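PDB 5M1T: MucR Phosphodiesterase, which is an EAL-domain protein of Pseudomonas aeruginosa, with a C2E ligand and two magnesium ions bound together in one pocket. Local coordinates for residues S184-G189 / V241-E246; L128-A133 / D167-I172; R69-H72 / G76-T79. All blocks are in the same frame, centred on the assembly; numbering follows the deposited sequence.

Interaction 1: S184-G189 / V241-E246; sequences SIDDFG and VAEGVE. With MG (magnesium ion), chain E; MG (magnesium ion), chain D; C2E (9,9'-[(2R,3R,3aS,5S,7aR,9R,10R,10aS,12S,14aR)-3,5,10,12-tetrahydroxy-5,12-dioxidooctahydro-2H,7H-difuro[3,2-d:3',2'-j][1,3,7,9,2,8]tetraoxadiphosphacyclododecine-2,9-diyl]bis(2-amino-1,9-dihydro-6H-purin-6-one)), chain C.
D187 and E243 keep their CA atoms 8.8 Å apart near the ends of strands 182-188 and 239-243, which are parallel members of one sheet separated by strand 205-208, so the contact is made by carboxylates converging on metal. D186 is the bridge: its OD1 binds the magnesium ion of chain E at 2.2 Å, while its OD2 reaches the magnesium ion of chain D. CG anti to the backbone N (chi1 -158°) carries the carboxylate in between the ions, the MG of chain E and the MG of chain D lying 4.0 Å apart. E243 stretches out and chelates the chain E ion through both carboxylate oxygens, OE1 and OE2 each lying 2.5 Å from MG. D187 adds OD1 as a monodentate ligand, and C2E O1P and a water complete the shell. The N-H of D187 also bonds to D186 OD1 at 2.8 Å, coming from above the carboxylate plane, which helps fix the rotation of the bridging group. The second ion receives C2E O2P, a water, and E65, N124 and E156 from other strands, so one phosphate spans the pair. Farther along, E246 OE2 accepts a nearly straight bond (165°) from C2E N1 at 2.5 Å, with a weak one from N2. D186 to G189 form the DDFG sequence of EAL domains, and this two-metal cluster near the strand ends is their ligand site.

Interaction 2: L128-A133 / D167-I172; sequences LQFAHA and DASLVI
I172 lies across the aromatic ring of F130, and its side chain can be traced over it. Its CB sits 4.1 Å from F130 CZ. At the first branch, CG2 comes to 3.7 Å from F130 CE1, the closest approach between these two side chains. The other branch carries CD1 over one face of the ring, 4.1 Å above the plane and displaced toward the rim, and the same methyl touches the backbone O of F130 at 3.4 Å. Both branches stay on one side of the ring; chi1 (-64°) sets CG1 beside the backbone N, so CD1 overlies the face and CG2 the rim. S169, one helical turn earlier, meets the ring at its edge: CB lies in the ring plane, and OG is 3.5 Å from F130 CE2. That hydroxyl has its polar partners elsewhere, at the backbone oxygens of A162 and D165. The last turn of helix 127-131 is thereby packed against helix 166-178, while just beyond it A133 N bonds to N237 of the second subunit. With a ring, a branched alkyl chain and an engaged hydroxyl as its components, the contact rests on dispersion and shape, and no directional bond fixes its register.

Interaction 3: R69-H72 / G76-T79; sequences RWEH and GLIT. With C2E (9,9'-[(2R,3R,3aS,5S,7aR,9R,10R,10aS,12S,14aR)-3,5,10,12-tetrahydroxy-5,12-dioxidooctahydro-2H,7H-difuro[3,2-d:3',2'-j][1,3,7,9,2,8]tetraoxadiphosphacyclododecine-2,9-diyl]bis(2-amino-1,9-dihydro-6H-purin-6-one)), chain C.
C2E O21 is gripped by both terminal nitrogens of R69, whose guanidinium has T79 CG2 over one face. NH1 and NH2 each lie 2.7 Å from O21, with N-H...O angles of 134° and 136°; the nearly equal pair shows a symmetrical fork, the phosphate oxygen sitting at the guanidinium edge near its plane. Bent at chi2, the arginine chain is lined on the way by L77, whose CD1 is 4.0 Å from R69 CB while its CD2 packs on R69 CD. The same CD1 also reaches E71 CG at 3.6 Å, crossing it obliquely.

The backbones form an antiparallel beta hairpin in which residues 76-79 fold back on the end of strand 61-72. W70 with I78 and H72 with G76 are hydrogen-bonded pairs, and E71 with L77 is the non-hydrogen-bonded pair between them. The I78 N to W70 O bond is short and straight, 2.7 Å and 174°, and W70 N returns a bond to I78 O. Toward the turn, G76 N bonds to H72 O at 2.8 Å, and H72 N bonds to G76 O.

On the face carrying W70, H72 and I78, the indole has I78 CD1 4.0 Å above its plane, offset toward the rim, with H72 CD2 over the same face. I78 runs alongside both aromatic side chains, CD1 also touching H72 CB at 3.8 Å. The ring nitrogens find partners outside the hairpin: W70 NE1 bonds to Q45 and H72 NE2 to D36 of helix 32-38.

How the interactions relate
Interactions 1 and 3 both reach the same sheet and the same C2E molecule, their centres about 23 Å apart: the first grips one phosphate through metal, the third the other through an arginine. Interaction 1 is the most central, about 9 Å from the chain centre, and joins its strands by charge and coordination. Interaction 3, about 19 Å out and partly exposed, relies on backbone pairing within a local hairpin. Interaction 2, buried between helices about 17 Å from the centre, is apolar; helix 166-178 is followed in the chain by the strand 182-188 of interaction 1, and neighbouring Q129 bonds to C2E.

Interaction 1: S184-G189 / V241-E246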
# COMPACT_ATOMS: atom_id res chain seq x y z
N SER A 184 -10.79 -11.74 4.29
CA SER A 184 -10.71 -12.23 5.66
C SER A 184 -9.81 -11.34 6.51
O SER A 184 -8.74 -10.89 6.05
CB SER A 184 -10.17 -13.67 5.63
OG SER A 184 -10.04 -14.19 6.95
N ILE A 185 -10.25 -11.03 7.72
CA ILE A 185 -9.41 -10.30 8.69
C ILE A 185 -8.72 -11.30 9.61
O ILE A 185 -9.35 -11.94 10.46
CB ILE A 185 -10.21 -9.32 9.54
CG1 ILE A 185 -11.06 -8.39 8.68
CG2 ILE A 185 -9.29 -8.49 10.44
CD1 ILE A 185 -10.31 -7.52 7.70
N ASP A 186 -7.42 -11.42 9.45
CA ASP A 186 -6.62 -12.46 10.08
C ASP A 186 -6.11 -12.03 11.49
O ASP A 186 -6.14 -10.85 11.85
CB ASP A 186 -5.40 -12.70 9.16
CG ASP A 186 -4.76 -14.06 9.35
OD1 ASP A 186 -5.21 -14.86 10.24
OD2 ASP A 186 -3.81 -14.30 8.57
N ASP A 187 -5.59 -12.99 12.24
CA ASP A 187 -5.01 -12.71 13.57
C ASP A 187 -5.89 -11.81 14.44
O ASP A 187 -5.41 -10.93 15.16
CB ASP A 187 -3.61 -12.09 13.44
CG ASP A 187 -2.61 -13.01 12.75
OD1 ASP A 187 -2.89 -14.22 12.50
OD2 ASP A 187 -1.51 -12.49 12.44
N PHE A 188 -7.19 -12.03 14.37
CA PHE A 188 -8.12 -11.14 15.03
C PHE A 188 -8.01 -11.31 16.55
O PHE A 188 -7.86 -12.40 17.08
CB PHE A 188 -9.55 -11.33 14.52
CG PHE A 188 -10.45 -10.20 14.86
CD1 PHE A 188 -10.50 -9.08 14.05
CD2 PHE A 188 -11.22 -10.23 16.02
CE1 PHE A 188 -11.31 -8.01 14.37
CE2 PHE A 188 -12.05 -9.16 16.34
CZ PHE A 188 -12.08 -8.04 15.51
N GLY A 189 -8.00 -10.17 17.23
CA GLY A 189 -7.86 -10.14 18.67
C GLY A 189 -6.50 -9.58 19.04
O GLY A 189 -6.32 -9.10 20.16
N VAL A 241 -13.67 -18.06 11.89
CA VAL A 241 -12.78 -19.20 11.79
C VAL A 241 -11.95 -19.25 13.06
O VAL A 241 -11.29 -18.25 13.44
CB VAL A 241 -11.82 -19.07 10.59
CG1 VAL A 241 -10.97 -20.32 10.45
CG2 VAL A 241 -12.57 -18.83 9.29
N ALA A 242 -11.95 -20.41 13.71
CA ALA A 242 -11.04 -20.61 14.83
C ALA A 242 -9.79 -21.26 14.29
O ALA A 242 -9.87 -22.27 13.60
CB ALA A 242 -11.64 -21.45 15.92
N GLU A 243 -8.64 -20.71 14.63
CA GLU A 243 -7.35 -21.15 14.11
C GLU A 243 -6.49 -21.69 15.25
O GLU A 243 -6.57 -21.21 16.36
CB GLU A 243 -6.72 -19.97 13.34
CG GLU A 243 -5.24 -19.98 13.17
CD GLU A 243 -4.73 -18.65 12.62
OE1 GLU A 243 -4.05 -17.88 13.40
OE2 GLU A 243 -5.05 -18.38 11.44
N GLY A 244 -5.69 -22.71 15.00
CA GLY A 244 -4.82 -23.29 16.02
C GLY A 244 -5.49 -24.40 16.84
O GLY A 244 -5.06 -24.67 17.96
N VAL A 245 -6.51 -25.05 16.30
CA VAL A 245 -7.22 -26.08 17.04
C VAL A 245 -6.36 -27.32 17.09
O VAL A 245 -6.13 -27.97 16.05
CB VAL A 245 -8.58 -26.39 16.38
CG1 VAL A 245 -9.34 -27.49 17.13
CG2 VAL A 245 -9.42 -25.11 16.31
N GLU A 246 -5.88 -27.63 18.29
CA GLU A 246 -5.02 -28.79 18.52
C GLU A 246 -5.62 -29.92 19.34
O GLU A 246 -5.13 -31.02 19.28
CB GLU A 246 -3.73 -28.36 19.22
CG GLU A 246 -2.93 -27.36 18.41
CD GLU A 246 -1.67 -26.86 19.09
OE1 GLU A 246 -1.61 -26.85 20.35
OE2 GLU A 246 -0.75 -26.45 18.33
MG MG E . -3.99 -16.12 11.64
MG MG D . -3.50 -16.23 7.65
P1 C2E C . -1.07 -17.08 9.85
O2P C2E C . -1.71 -16.33 8.71
O1P C2E C . -1.72 -16.86 11.21
O5' C2E C . -1.09 -18.63 9.48
C5' C2E C . -1.44 -19.60 10.43
C4' C2E C . -0.21 -20.13 11.14
O4' C2E C . -0.64 -20.97 12.22
C3' C2E C . 0.65 -21.01 10.23
O3' C2E C . 2.01 -20.87 10.62
C2' C2E C . 0.18 -22.42 10.55
O2' C2E C . 1.18 -23.41 10.28
C1' C2E C . -0.07 -22.27 12.04
N9 C2E C . -0.99 -23.26 12.59
C8 C2E C . -2.13 -23.71 12.03
N7 C2E C . -2.72 -24.62 12.84
C5 C2E C . -1.95 -24.75 13.93
C6 C2E C . -2.00 -25.53 15.16
O6 C2E C . -2.96 -26.31 15.37
N1 C2E C . -1.00 -25.37 16.04
C2 C2E C . 0.04 -24.53 15.81
N2 C2E C . 1.03 -24.42 16.73
N3 C2E C . 0.13 -23.77 14.71
C4 C2E C . -0.81 -23.85 13.75
P11 C2E C . 3.16 -20.65 9.52
O21 C2E C . 2.87 -21.56 8.34
O11 C2E C . 4.48 -20.98 10.13
O5A C2E C . 3.06 -19.12 9.05
C5A C2E C . 3.25 -18.09 10.03
C4A C2E C . 2.81 -16.76 9.46
O4A C2E C . 3.54 -16.45 8.28
C3A C2E C . 1.38 -16.77 9.00
O3A C2E C . 0.46 -16.60 10.06
C2A C2E C . 1.34 -15.62 8.02
O2A C2E C . 1.24 -14.37 8.68
C1A C2E C . 2.71 -15.70 7.39
N91 C2E C . 2.62 -16.35 6.05
C81 C2E C . 2.62 -17.67 5.74
N71 C2E C . 2.56 -17.85 4.39
C51 C2E C . 2.52 -16.62 3.84
C61 C2E C . 2.45 -16.07 2.48
O61 C2E C . 2.39 -16.83 1.49
N11 C2E C . 2.43 -14.73 2.34
C21 C2E C . 2.47 -13.91 3.41
N21 C2E C . 2.45 -12.58 3.21
N31 C2E C . 2.54 -14.33 4.69
C41 C2E C . 2.56 -15.66 4.93
O HOH W 1 -4.25 -17.71 9.05
O HOH W 2 -2.85 -16.03 13.53

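Interaction 2: L128-A133 / D167-I172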
# COMPACT_ATOMS: atom_id res chain seq x y z
N LEU A 128 3.06 -4.60 3.56
CA LEU A 128 3.62 -3.99 2.36
C LEU A 128 2.83 -4.44 1.11
O LEU A 128 2.53 -3.65 0.23
CB LEU A 128 5.11 -4.34 2.23
CG LEU A 128 5.94 -3.61 1.16
CD1 LEU A 128 7.41 -3.77 1.47
CD2 LEU A 128 5.75 -4.13 -0.25
N GLN A 129 2.47 -5.72 1.05
CA GLN A 129 1.68 -6.21 -0.08
C GLN A 129 0.32 -5.53 -0.11
O GLN A 129 -0.20 -5.20 -1.17
CB GLN A 129 1.48 -7.72 0.02
CG GLN A 129 2.76 -8.52 -0.09
CD GLN A 129 2.52 -9.98 0.27
OE1 GLN A 129 2.21 -10.31 1.42
NE2 GLN A 129 2.67 -10.87 -0.72
N PHE A 130 -0.28 -5.34 1.07
CA PHE A 130 -1.62 -4.75 1.15
C PHE A 130 -1.61 -3.30 0.66
O PHE A 130 -2.58 -2.83 0.04
CB PHE A 130 -2.17 -4.83 2.57
CG PHE A 130 -3.57 -4.30 2.70
CD1 PHE A 130 -4.61 -4.93 2.06
CD2 PHE A 130 -3.85 -3.19 3.47
CE1 PHE A 130 -5.90 -4.45 2.15
CE2 PHE A 130 -5.14 -2.70 3.58
CZ PHE A 130 -6.18 -3.34 2.91
N ALA A 131 -0.50 -2.59 0.92
CA ALA A 131 -0.35 -1.18 0.55
C ALA A 131 0.26 -0.99 -0.84
O ALA A 131 0.30 0.15 -1.33
CB ALA A 131 0.53 -0.47 1.56
N HIS A 132 0.70 -2.07 -1.49
CA HIS A 132 1.41 -1.95 -2.77
C HIS A 132 0.48 -1.40 -3.84
O HIS A 132 -0.62 -1.90 -4.04
CB HIS A 132 1.94 -3.31 -3.20
CG HIS A 132 3.06 -3.23 -4.19
ND1 HIS A 132 2.86 -3.00 -5.53
CD2 HIS A 132 4.40 -3.32 -4.02
CE1 HIS A 132 4.03 -2.96 -6.15
NE2 HIS A 132 4.98 -3.16 -5.25
N ALA A 133 0.92 -0.36 -4.54
CA ALA A 133 0.10 0.27 -5.56
C ALA A 133 -0.50 -0.71 -6.58
O ALA A 133 -1.57 -0.43 -7.13
CB ALA A 133 0.93 1.31 -6.31
N ASP A 167 -9.41 4.18 6.36
CA ASP A 167 -9.94 4.80 5.16
C ASP A 167 -9.26 4.30 3.90
O ASP A 167 -9.92 4.09 2.90
CB ASP A 167 -9.85 6.32 5.23
CG ASP A 167 -10.91 6.92 6.16
OD1 ASP A 167 -12.03 6.37 6.32
OD2 ASP A 167 -10.60 7.96 6.74
N ALA A 168 -7.96 4.06 3.98
CA ALA A 168 -7.21 3.52 2.84
C ALA A 168 -7.51 2.05 2.65
O ALA A 168 -7.64 1.57 1.52
CB ALA A 168 -5.71 3.76 3.01
N SER A 169 -7.62 1.31 3.76
CA SER A 169 -7.97 -0.11 3.69
C SER A 169 -9.29 -0.27 2.95
O SER A 169 -9.51 -1.24 2.21
CB SER A 169 -8.10 -0.75 5.07
OG SER A 169 -6.89 -0.69 5.78
N LEU A 170 -10.19 0.70 3.17
CA LEU A 170 -11.55 0.62 2.65
C LEU A 170 -11.54 0.74 1.13
O LEU A 170 -12.20 -0.02 0.44
CB LEU A 170 -12.43 1.72 3.28
CG LEU A 170 -13.95 1.51 3.32
CD1 LEU A 170 -14.35 0.17 3.94
CD2 LEU A 170 -14.60 2.63 4.12
N VAL A 171 -10.75 1.66 0.62
CA VAL A 171 -10.68 1.85 -0.82
C VAL A 171 -10.14 0.58 -1.46
O VAL A 171 -10.73 0.06 -2.41
CB VAL A 171 -9.80 3.08 -1.18
CG1 VAL A 171 -9.39 3.06 -2.65
CG2 VAL A 171 -10.55 4.36 -0.82
N ILE A 172 -9.05 0.05 -0.91
CA ILE A 172 -8.45 -1.21 -1.41
C ILE A 172 -9.40 -2.42 -1.32
O ILE A 172 -9.61 -3.16 -2.29
CB ILE A 172 -7.14 -1.56 -0.70
CG1 ILE A 172 -6.06 -0.51 -0.98
CG2 ILE A 172 -6.63 -2.90 -1.18
CD1 ILE A 172 -5.00 -0.42 0.12

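Interaction 3: R69-H72 / G76-T79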
# COMPACT_ATOMS: atom_id res chain seq x y z
N ARG A 69 6.51 -22.23 2.57
CA ARG A 69 7.62 -22.93 3.20
C ARG A 69 8.89 -22.78 2.34
O ARG A 69 8.83 -22.54 1.12
CB ARG A 69 7.27 -24.39 3.35
CG ARG A 69 6.02 -24.64 4.20
CD ARG A 69 6.38 -24.69 5.68
NE ARG A 69 5.22 -24.83 6.56
CZ ARG A 69 4.37 -23.86 6.91
NH1 ARG A 69 4.49 -22.63 6.44
NH2 ARG A 69 3.37 -24.11 7.74
N TRP A 70 10.05 -22.90 2.97
CA TRP A 70 11.30 -22.82 2.23
C TRP A 70 12.09 -24.11 2.46
O TRP A 70 12.56 -24.37 3.57
CB TRP A 70 12.04 -21.54 2.65
CG TRP A 70 13.37 -21.27 1.99
CD1 TRP A 70 13.92 -21.91 0.94
CD2 TRP A 70 14.28 -20.23 2.35
NE1 TRP A 70 15.13 -21.35 0.62
CE2 TRP A 70 15.37 -20.30 1.47
CE3 TRP A 70 14.27 -19.23 3.33
CZ2 TRP A 70 16.47 -19.42 1.55
CZ3 TRP A 70 15.35 -18.34 3.40
CH2 TRP A 70 16.43 -18.45 2.51
N GLU A 71 12.18 -24.94 1.44
CA GLU A 71 13.01 -26.13 1.49
C GLU A 71 14.45 -25.72 1.27
O GLU A 71 14.91 -25.59 0.14
CB GLU A 71 12.64 -27.14 0.40
CG GLU A 71 11.22 -27.62 0.46
CD GLU A 71 10.87 -28.52 -0.72
OE1 GLU A 71 11.48 -28.36 -1.82
OE2 GLU A 71 9.99 -29.38 -0.52
N HIS A 72 15.17 -25.57 2.37
CA HIS A 72 16.55 -25.15 2.31
C HIS A 72 17.53 -26.35 2.26
O HIS A 72 17.46 -27.27 3.08
CB HIS A 72 16.87 -24.22 3.48
CG HIS A 72 18.11 -23.42 3.26
ND1 HIS A 72 19.37 -23.93 3.48
CD2 HIS A 72 18.28 -22.17 2.78
CE1 HIS A 72 20.27 -23.01 3.18
NE2 HIS A 72 19.64 -21.94 2.75
N GLY A 76 16.99 -27.30 5.86
CA GLY A 76 15.75 -28.05 5.74
C GLY A 76 14.56 -27.11 5.63
O GLY A 76 14.70 -25.95 5.27
N LEU A 77 13.38 -27.61 5.95
CA LEU A 77 12.13 -26.89 5.74
C LEU A 77 11.95 -25.72 6.69
O LEU A 77 11.64 -25.89 7.85
CB LEU A 77 10.98 -27.86 5.87
CG LEU A 77 9.70 -27.34 5.22
CD1 LEU A 77 9.78 -27.45 3.71
CD2 LEU A 77 8.51 -28.12 5.74
N ILE A 78 12.15 -24.51 6.20
CA ILE A 78 12.09 -23.31 7.02
C ILE A 78 10.68 -22.71 6.95
O ILE A 78 10.05 -22.63 5.87
CB ILE A 78 13.10 -22.25 6.51
CG1 ILE A 78 14.50 -22.83 6.45
CG2 ILE A 78 13.10 -21.01 7.38
CD1 ILE A 78 15.59 -21.82 6.12
N THR A 79 10.20 -22.28 8.12
CA THR A 79 8.87 -21.68 8.25
C THR A 79 8.95 -20.18 8.06
O THR A 79 9.95 -19.56 8.33
CB THR A 79 8.21 -22.00 9.62
OG1 THR A 79 9.07 -21.63 10.71
CG2 THR A 79 7.89 -23.51 9.69
P1 C2E C . -1.07 -17.08 9.85
O2P C2E C . -1.71 -16.33 8.71
O1P C2E C . -1.72 -16.86 11.21
O5' C2E C . -1.09 -18.63 9.48
C5' C2E C . -1.44 -19.60 10.43
C4' C2E C . -0.21 -20.13 11.14
O4' C2E C . -0.64 -20.97 12.22
C3' C2E C . 0.65 -21.01 10.23
O3' C2E C . 2.01 -20.87 10.62
C2' C2E C . 0.18 -22.42 10.55
O2' C2E C . 1.18 -23.41 10.28
C1' C2E C . -0.07 -22.27 12.04
N9 C2E C . -0.99 -23.26 12.59
C8 C2E C . -2.13 -23.71 12.03
N7 C2E C . -2.72 -24.62 12.84
C5 C2E C . -1.95 -24.75 13.93
C6 C2E C . -2.00 -25.53 15.16
O6 C2E C . -2.96 -26.31 15.37
N1 C2E C . -1.00 -25.37 16.04
C2 C2E C . 0.04 -24.53 15.81
N2 C2E C . 1.03 -24.42 16.73
N3 C2E C . 0.13 -23.77 14.71
C4 C2E C . -0.81 -23.85 13.75
P11 C2E C . 3.16 -20.65 9.52
O21 C2E C . 2.87 -21.56 8.34
O11 C2E C . 4.48 -20.98 10.13
O5A C2E C . 3.06 -19.12 9.05
C5A C2E C . 3.25 -18.09 10.03
C4A C2E C . 2.81 -16.76 9.46
O4A C2E C . 3.54 -16.45 8.28
C3A C2E C . 1.38 -16.77 9.00
O3A C2E C . 0.46 -16.60 10.06
C2A C2E C . 1.34 -15.62 8.02
O2A C2E C . 1.24 -14.37 8.68
C1A C2E C . 2.71 -15.70 7.39
N91 C2E C . 2.62 -16.35 6.05
C81 C2E C . 2.62 -17.67 5.74
N71 C2E C . 2.56 -17.85 4.39
C51 C2E C . 2.52 -16.62 3.84
C61 C2E C . 2.45 -16.07 2.48
O61 C2E C . 2.39 -16.83 1.49
N11 C2E C . 2.43 -14.73 2.34
C21 C2E C . 2.47 -13.91 3.41
N21 C2E C . 2.45 -12.58 3.21
N31 C2E C . 2.54 -14.33 4.69
C41 C2E C . 2.56 -15.66 4.93